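Local coordinates for protein endo-1,4-beta-xylanase (Pseudoalteromonas haloplanktis, PDB 1H12) that cleaves xylan by hydrolysing its internal beta-1,4 linkages, as a cold-adapted xylanase of glycoside hydrolase family 8, at residues A[197-201]-A[202-206]; A[277-280]-A[281-284]. All blocks are in the same frame, centred on the assembly; numbering follows the deposited sequence.

Interaction 1 (A[197-201]-A[202-206])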
ATOM      1  N   ASN A 197     -13.816 -12.332 -11.652  1.00 11.04           N
ATOM      2  CA  ASN A 197     -12.545 -12.935 -12.092  1.00 11.30           C
ATOM      3  C   ASN A 197     -11.506 -11.858 -12.295  1.00 10.03           C
ATOM      4  O   ASN A 197     -10.760 -11.899 -13.287  1.00 11.21           O
ATOM      5  CB  ASN A 197     -12.729 -13.816 -13.285  1.00 11.71           C
ATOM      6  CG  ASN A 197     -11.513 -14.640 -13.610  1.00 13.39           C
ATOM      7  OD1 ASN A 197     -10.712 -14.982 -12.710  1.00 13.87           O
ATOM      8  ND2 ASN A 197     -11.371 -15.044 -14.866  1.00 15.16           N
ATOM      9  N   LEU A 198     -11.378 -10.932 -11.356  1.00  9.67           N
ATOM     10  CA  LEU A 198     -10.417  -9.839 -11.520  1.00  9.16           C
ATOM     11  C   LEU A 198      -9.855  -9.361 -10.192  1.00  8.58           C
ATOM     12  O   LEU A 198     -10.640  -8.971  -9.284  1.00  9.46           O
ATOM     13  CB  LEU A 198     -11.051  -8.686 -12.272  1.00  9.01           C
ATOM     14  CG  LEU A 198     -10.116  -7.548 -12.635  1.00  9.39           C
ATOM     15  CD1 LEU A 198      -9.064  -8.036 -13.604  1.00  9.25           C
ATOM     16  CD2 LEU A 198     -10.906  -6.356 -13.196  1.00 10.07           C
ATOM     17  N   THR A 199      -8.565  -9.386 -10.069  1.00  8.22           N
ATOM     18  CA  THR A 199      -7.898  -8.835  -8.918  1.00  7.76           C
ATOM     19  C   THR A 199      -6.759  -7.924  -9.401  1.00  7.77           C
ATOM     20  O   THR A 199      -6.468  -7.834 -10.584  1.00  8.47           O
ATOM     21  CB  THR A 199      -7.466  -9.922  -7.946  1.00  8.00           C
ATOM     22  OG1 THR A 199      -7.074  -9.368  -6.682  1.00  8.46           O
ATOM     23  CG2 THR A 199      -6.306 -10.758  -8.468  1.00  9.54           C
ATOM     24  N   ASP A 200      -6.162  -7.226  -8.452  1.00  7.96           N
ATOM     25  CA  ASP A 200      -5.032  -6.308  -8.683  1.00  7.48           C
ATOM     26  C   ASP A 200      -3.959  -6.795  -7.756  1.00  6.68           C
ATOM     27  O   ASP A 200      -4.136  -6.723  -6.534  1.00  7.36           O
ATOM     28  CB  ASP A 200      -5.510  -4.894  -8.398  1.00  7.60           C
ATOM     29  CG  ASP A 200      -4.488  -3.819  -8.577  1.00  7.56           C
ATOM     30  OD1 ASP A 200      -3.317  -4.002  -8.297  1.00  7.98           O
ATOM     31  OD2 ASP A 200      -4.938  -2.681  -9.025  1.00  8.33           O
ATOM     32  N   PRO A 201      -2.881  -7.391  -8.261  1.00  7.01           N
ATOM     33  CA  PRO A 201      -1.839  -7.941  -7.383  1.00  7.31           C
ATOM     34  C   PRO A 201      -1.427  -7.031  -6.271  1.00  6.85           C
ATOM     35  O   PRO A 201      -1.157  -7.509  -5.172  1.00  7.49           O
ATOM     36  CB  PRO A 201      -0.737  -8.342  -8.370  1.00  7.38           C
ATOM     37  CG  PRO A 201      -1.516  -8.773  -9.601  1.00  8.28           C
ATOM     38  CD  PRO A 201      -2.645  -7.744  -9.686  1.00  7.52           C
ATOM     39  N   SER A 202      -1.324  -5.746  -6.531  1.00  6.74           N
ATOM     40  CA  SER A 202      -0.882  -4.789  -5.501  1.00  7.29           C
ATOM     41  C   SER A 202      -1.800  -4.708  -4.288  1.00  6.35           C
ATOM     42  O   SER A 202      -1.400  -4.182  -3.265  1.00  7.14           O
ATOM     43  CB  SER A 202      -0.736  -3.378  -6.090  1.00  7.70           C
ATOM     44  OG  SER A 202      -1.973  -2.729  -6.231  1.00  8.36           O
ATOM     45  N   TYR A 203      -3.022  -5.216  -4.403  1.00  6.55           N
ATOM     46  CA  TYR A 203      -3.949  -5.209  -3.301  1.00  6.79           C
ATOM     47  C   TYR A 203      -3.728  -6.355  -2.321  1.00  7.33           C
ATOM     48  O   TYR A 203      -4.335  -6.414  -1.255  1.00  8.03           O
ATOM     49  CB  TYR A 203      -5.384  -5.271  -3.784  1.00  7.55           C
ATOM     50  CG  TYR A 203      -5.886  -4.114  -4.622  1.00  7.52           C
ATOM     51  CD1 TYR A 203      -5.078  -3.016  -4.975  1.00  7.39           C
ATOM     52  CD2 TYR A 203      -7.202  -4.097  -5.059  1.00  7.97           C
ATOM     53  CE1 TYR A 203      -5.591  -1.980  -5.721  1.00  7.70           C
ATOM     54  CE2 TYR A 203      -7.708  -3.069  -5.819  1.00  8.48           C
ATOM     55  CZ  TYR A 203      -6.909  -1.990  -6.143  1.00  8.07           C
ATOM     56  OH  TYR A 203      -7.442  -0.933  -6.865  1.00  9.81           O
ATOM     57  N   HIS A 204      -2.880  -7.324  -2.697  1.00  7.45           N
ATOM     58  CA  HIS A 204      -2.632  -8.542  -1.898  1.00  7.18           C
ATOM     59  C   HIS A 204      -1.543  -8.290  -0.870  1.00  7.46           C
ATOM     60  O   HIS A 204      -0.361  -8.180  -1.209  1.00  7.94           O
ATOM     61  CB  HIS A 204      -2.246  -9.661  -2.830  1.00  7.28           C
ATOM     62  CG  HIS A 204      -3.412 -10.199  -3.576  1.00  7.32           C
ATOM     63  ND1 HIS A 204      -4.028 -11.344  -3.159  1.00  8.22           N
ATOM     64  CD2 HIS A 204      -4.124  -9.702  -4.619  1.00  7.88           C
ATOM     65  CE1 HIS A 204      -5.069 -11.537  -3.950  1.00  8.94           C
ATOM     66  NE2 HIS A 204      -5.162 -10.554  -4.853  1.00  8.52           N
ATOM     67  N   ILE A 205      -1.957  -8.262   0.414  1.00  7.71           N
ATOM     68  CA  ILE A 205      -1.015  -8.074   1.519  1.00  7.75           C
ATOM     69  C   ILE A 205      -1.293  -9.204   2.478  1.00  7.61           C
ATOM     70  O   ILE A 205      -2.068  -9.051   3.437  1.00  7.75           O
ATOM     71  CB  ILE A 205      -1.121  -6.699   2.146  1.00  8.63           C
ATOM     72  CG1 ILE A 205      -1.140  -5.620   1.055  1.00 10.86           C
ATOM     73  CG2 ILE A 205       0.015  -6.507   3.128  1.00 10.11           C
ATOM     74  CD1 ILE A 205      -1.467  -4.310   1.506  1.00 16.77           C
ATOM     75  N   PRO A 206      -0.704 -10.386   2.271  1.00  7.94           N
ATOM     76  CA  PRO A 206      -1.185 -11.565   2.990  1.00  7.90           C
ATOM     77  C   PRO A 206      -1.105 -11.430   4.515  1.00  7.68           C
ATOM     78  O   PRO A 206      -2.027 -11.822   5.215  1.00  8.20           O
ATOM     79  CB  PRO A 206      -0.337 -12.704   2.435  1.00  8.22           C
ATOM     80  CG  PRO A 206      -0.030 -12.251   1.031  1.00  9.07           C
ATOM     81  CD  PRO A 206       0.195 -10.749   1.148  1.00  8.52           C
TER
HETATM   82  O   HOH W   1      -0.810  -4.764  -9.297  1.00  7.88           O
HETATM   83  O   HOH W   2       1.025  -7.574  -3.507  1.00 11.06           O
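Asp-200 lies flat over one face of the Tyr-203 ring, three residues further along the chain. Its CB stands almost exactly above the middle of the ring, 3.6 Å from the centroid of Tyr-203 and 3° off the normal, a CH-pi contact. The carboxylate continues over the same ring as a stacked plane, inclined by only 12°, and OD2 of Asp-200 comes within 3.4 Å of CE1 of Tyr-203. With CG of Asp-200 anti to the backbone N (chi1 180°), the carboxylate is swung out over the ring face, toward the side of CE1 and CZ. Its other oxygen, OD1, faces Ser-202: OG of Ser-202 donates to it at 2.8 Å from above the carboxylate plane, while Ser-202 N adds a weak bond and a water links the same two atoms, N and OD1. Replacing Tyr-203 by alanine would probably strip CB and the carboxylate of Asp-200 of the surface they lie on, leaving the acid's rotation within the turn restrained mainly by Ser-202. The second pairing joins Thr-199 and His-204, which approach from opposite directions; NE2 of His-204 donates to OG1 of Thr-199 at 2.9 Å, with the oxygen close to the imidazole plane. This hydroxyl is also bonded to Ile-189 O, and ND1 of His-204 to Ser-232 OG, so both nitrogens of the ring have partners that fix its rotation. The backbone closes two consecutive turns, Tyr-203 N to Asp-200 O (2.8 Å) and His-204 N to Pro-201 O (3.0 Å). Such successive i to i+3 bonds are the signature of a 3-10 turn, here lying in the loop that leads into helix 206-215 of the family 8 catalytic domain.

Interaction 2 (A[277-280]-A[281-284])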
ATOM      1  N   TRP A 277       0.605  -4.182 -17.920  1.00  8.65           N
ATOM      2  CA  TRP A 277       1.683  -3.268 -17.577  1.00  8.76           C
ATOM      3  C   TRP A 277       2.109  -3.435 -16.133  1.00  8.05           C
ATOM      4  O   TRP A 277       1.285  -3.560 -15.235  1.00  8.47           O
ATOM      5  CB  TRP A 277       1.209  -1.806 -17.723  1.00  9.67           C
ATOM      6  CG  TRP A 277       1.193  -1.297 -19.118  1.00 10.35           C
ATOM      7  CD1 TRP A 277       1.310  -2.009 -20.267  1.00 12.12           C
ATOM      8  CD2 TRP A 277       1.105   0.070 -19.513  1.00 11.83           C
ATOM      9  NE1 TRP A 277       1.297  -1.157 -21.348  1.00 13.94           N
ATOM     10  CE2 TRP A 277       1.201   0.113 -20.899  1.00 14.43           C
ATOM     11  CE3 TRP A 277       0.953   1.235 -18.826  1.00 13.32           C
ATOM     12  CZ2 TRP A 277       1.179   1.299 -21.627  1.00 17.65           C
ATOM     13  CZ3 TRP A 277       0.952   2.444 -19.557  1.00 17.65           C
ATOM     14  CH2 TRP A 277       1.070   2.412 -20.936  1.00 17.97           C
ATOM     15  N   TYR A 278       3.436  -3.400 -15.935  1.00  8.58           N
ATOM     16  CA  TYR A 278       4.018  -3.056 -14.662  1.00  8.10           C
ATOM     17  C   TYR A 278       3.971  -1.557 -14.610  1.00  8.55           C
ATOM     18  O   TYR A 278       4.705  -0.866 -15.339  1.00  9.00           O
ATOM     19  CB  TYR A 278       5.449  -3.598 -14.552  1.00  8.87           C
ATOM     20  CG  TYR A 278       6.256  -3.064 -13.401  1.00  7.67           C
ATOM     21  CD1 TYR A 278       6.213  -3.642 -12.157  1.00  7.85           C
ATOM     22  CD2 TYR A 278       7.049  -1.955 -13.556  1.00  8.36           C
ATOM     23  CE1 TYR A 278       6.989  -3.138 -11.107  1.00  7.80           C
ATOM     24  CE2 TYR A 278       7.810  -1.459 -12.545  1.00  8.77           C
ATOM     25  CZ  TYR A 278       7.805  -2.045 -11.308  1.00  8.08           C
ATOM     26  OH  TYR A 278       8.600  -1.524 -10.303  1.00  8.47           O
ATOM     27  N   GLU A 279       3.073  -1.016 -13.812  1.00  8.86           N
ATOM     28  CA  GLU A 279       2.833   0.412 -13.710  1.00  9.24           C
ATOM     29  C   GLU A 279       2.731   0.791 -12.235  1.00  9.11           C
ATOM     30  O   GLU A 279       3.250   0.110 -11.355  1.00  8.82           O
ATOM     31  CB  GLU A 279       1.651   0.832 -14.604  1.00  9.72           C
ATOM     32  CG  GLU A 279       0.391   0.036 -14.416  1.00  9.35           C
ATOM     33  CD  GLU A 279      -0.017  -0.150 -12.962  1.00  9.00           C
ATOM     34  OE1 GLU A 279      -0.805   0.656 -12.402  1.00 10.18           O
ATOM     35  OE2 GLU A 279       0.543  -1.115 -12.360  1.00  8.81           O
ATOM     36  N   PHE A 280       2.086   1.914 -11.934  1.00 10.04           N
ATOM     37  CA  PHE A 280       2.092   2.466 -10.603  1.00 10.05           C
ATOM     38  C   PHE A 280       1.561   1.519  -9.533  1.00  8.34           C
ATOM     39  O   PHE A 280       2.175   1.412  -8.486  1.00  9.13           O
ATOM     40  CB  PHE A 280       1.334   3.798 -10.637  1.00 12.11           C
ATOM     41  CG  PHE A 280       1.818   4.657 -11.851  1.00 16.79           C
ATOM     42  CD1 PHE A 280       3.050   5.288 -11.773  1.00 19.73           C
ATOM     43  CD2 PHE A 280       1.156   4.632 -13.124  1.00 20.37           C
ATOM     44  CE1 PHE A 280       3.570   6.008 -12.865  1.00 22.54           C
ATOM     45  CE2 PHE A 280       1.702   5.350 -14.184  1.00 23.89           C
ATOM     46  CZ  PHE A 280       2.888   6.018 -14.037  1.00 24.70           C
ATOM     47  N   ASP A 281       0.434   0.854  -9.773  1.00  8.40           N
ATOM     48  CA  ASP A 281      -0.043  -0.110  -8.811  1.00  7.85           C
ATOM     49  C   ASP A 281       0.986  -1.238  -8.631  1.00  7.86           C
ATOM     50  O   ASP A 281       1.329  -1.617  -7.516  1.00  7.98           O
ATOM     51  CB  ASP A 281      -1.384  -0.723  -9.200  1.00  7.90           C
ATOM     52  CG  ASP A 281      -2.588   0.025  -8.722  1.00 11.99           C
ATOM     53  OD1 ASP A 281      -2.410   1.143  -8.115  1.00 16.81           O
ATOM     54  OD2 ASP A 281      -3.725  -0.448  -8.865  1.00 10.69           O
ATOM     55  N   ALA A 282       1.450  -1.775  -9.757  1.00  7.55           N
ATOM     56  CA  ALA A 282       2.346  -2.917  -9.728  1.00  7.33           C
ATOM     57  C   ALA A 282       3.600  -2.667  -8.956  1.00  7.14           C
ATOM     58  O   ALA A 282       4.189  -3.608  -8.410  1.00  7.46           O
ATOM     59  CB  ALA A 282       2.627  -3.406 -11.128  1.00  7.80           C
ATOM     60  N   TRP A 283       4.066  -1.424  -8.874  1.00  7.22           N
ATOM     61  CA  TRP A 283       5.226  -1.085  -8.070  1.00  7.80           C
ATOM     62  C   TRP A 283       5.133  -1.689  -6.672  1.00  7.52           C
ATOM     63  O   TRP A 283       6.150  -2.052  -6.083  1.00  8.14           O
ATOM     64  CB  TRP A 283       5.405   0.406  -7.843  1.00  8.44           C
ATOM     65  CG  TRP A 283       5.712   1.285  -9.022  1.00  7.60           C
ATOM     66  CD1 TRP A 283       5.922   0.944 -10.335  1.00  8.04           C
ATOM     67  CD2 TRP A 283       5.819   2.706  -8.959  1.00  8.24           C
ATOM     68  NE1 TRP A 283       6.156   2.073 -11.061  1.00  8.46           N
ATOM     69  CE2 TRP A 283       6.079   3.165 -10.236  1.00  8.44           C
ATOM     70  CE3 TRP A 283       5.721   3.635  -7.917  1.00  9.10           C
ATOM     71  CZ2 TRP A 283       6.218   4.513 -10.489  1.00 11.59           C
ATOM     72  CZ3 TRP A 283       5.869   4.943  -8.158  1.00 11.10           C
ATOM     73  CH2 TRP A 283       6.092   5.386  -9.435  1.00 12.22           C
ATOM     74  N   ARG A 284       3.920  -1.675  -6.114  1.00  6.96           N
ATOM     75  CA  ARG A 284       3.752  -2.046  -4.722  1.00  7.27           C
ATOM     76  C   ARG A 284       3.806  -3.543  -4.479  1.00  7.28           C
ATOM     77  O   ARG A 284       3.898  -3.948  -3.325  1.00  7.89           O
ATOM     78  CB  ARG A 284       2.393  -1.493  -4.187  1.00  8.18           C
ATOM     79  CG  ARG A 284       2.292   0.013  -4.263  1.00  8.90           C
ATOM     80  CD  ARG A 284       1.133   0.567  -3.465  1.00  8.93           C
ATOM     81  NE  ARG A 284      -0.214   0.150  -3.852  1.00  8.34           N
ATOM     82  CZ  ARG A 284      -0.944   0.730  -4.785  1.00  7.89           C
ATOM     83  NH1 ARG A 284      -0.428   1.616  -5.591  1.00  9.72           N
ATOM     84  NH2 ARG A 284      -2.199   0.443  -4.885  1.00  9.28           N
TER
HETATM   85  O   HOH W   3       8.339  -2.553  -7.770  1.00  8.50           O
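The indole of Trp-283 has Phe-280 on one face: CA of Phe-280 sits above the five-membered ring, 3.9 Å from its centroid, and on that same side the phenyl group turns an edge toward the six-membered ring in an offset edge-to-face pair, planes at 60°. The closest approach of the two side chains is CD1 of Phe-280 to CZ2 of Trp-283, 3.5 Å. The ring of Tyr-381 also meets the indole, planes at about 20°. Tyr-278 meets it obliquely, its CZ lying 3.7 Å from CD1 of Trp-283, and also rests on the methyl of Ala-282. At the rim of the tyrosine ring, in its plane, a water bridges OH to the Trp-283 carbonyl; Gln-344 is a further partner of that hydroxyl. NE1 of Trp-283 bonds to Gln-327 O.

Glu-279 folds back on the turn, bent at chi2 (48°), and grips two successive amides: OE1 accepts from Asp-281 N at 2.9 Å, and OE2 from Ala-282 N at 2.8 Å on its syn side. Its carbonyl takes the next amide, Trp-283 N, almost head-on at 3.0 Å. Arg-284 forms a salt bridge to Asp-281, NH1 to OD1 at 3.2 Å, whose hydrogen bonds are weak; NH1 also bonds Tyr-381 OH, and NH2 pairs with Asp-144 and Glu-78. Two successive N-H groups just ahead of helix 283-296 point at the Glu-279 carboxylate, so the negative charge of this buried group is probably stabilised.

In the fold
Interaction 1 comes first along the chain, in the loop between strand 188-189 and helix 206-215; interaction 2 follows where strand 277-278 gives way to helix 283-296. Their centres lie about 12 Å apart, yet the two touch: OD2 of Asp-200 comes to 2.5 Å from OD2 of Asp-281, and Ser-202 packs against Asp-281 and Arg-284. Helix 283-296, which starts within interaction 2, also receives Pro-201 and Ile-205 of interaction 1. Both lie within the catalytic domain of family 8, probably an (alpha/alpha)6 barrel. The side chain of Trp-283 lies about 5 Å from a bound xylopyranose, so interaction 2 links the loop of interaction 1 to a helix start near the sugar-binding site.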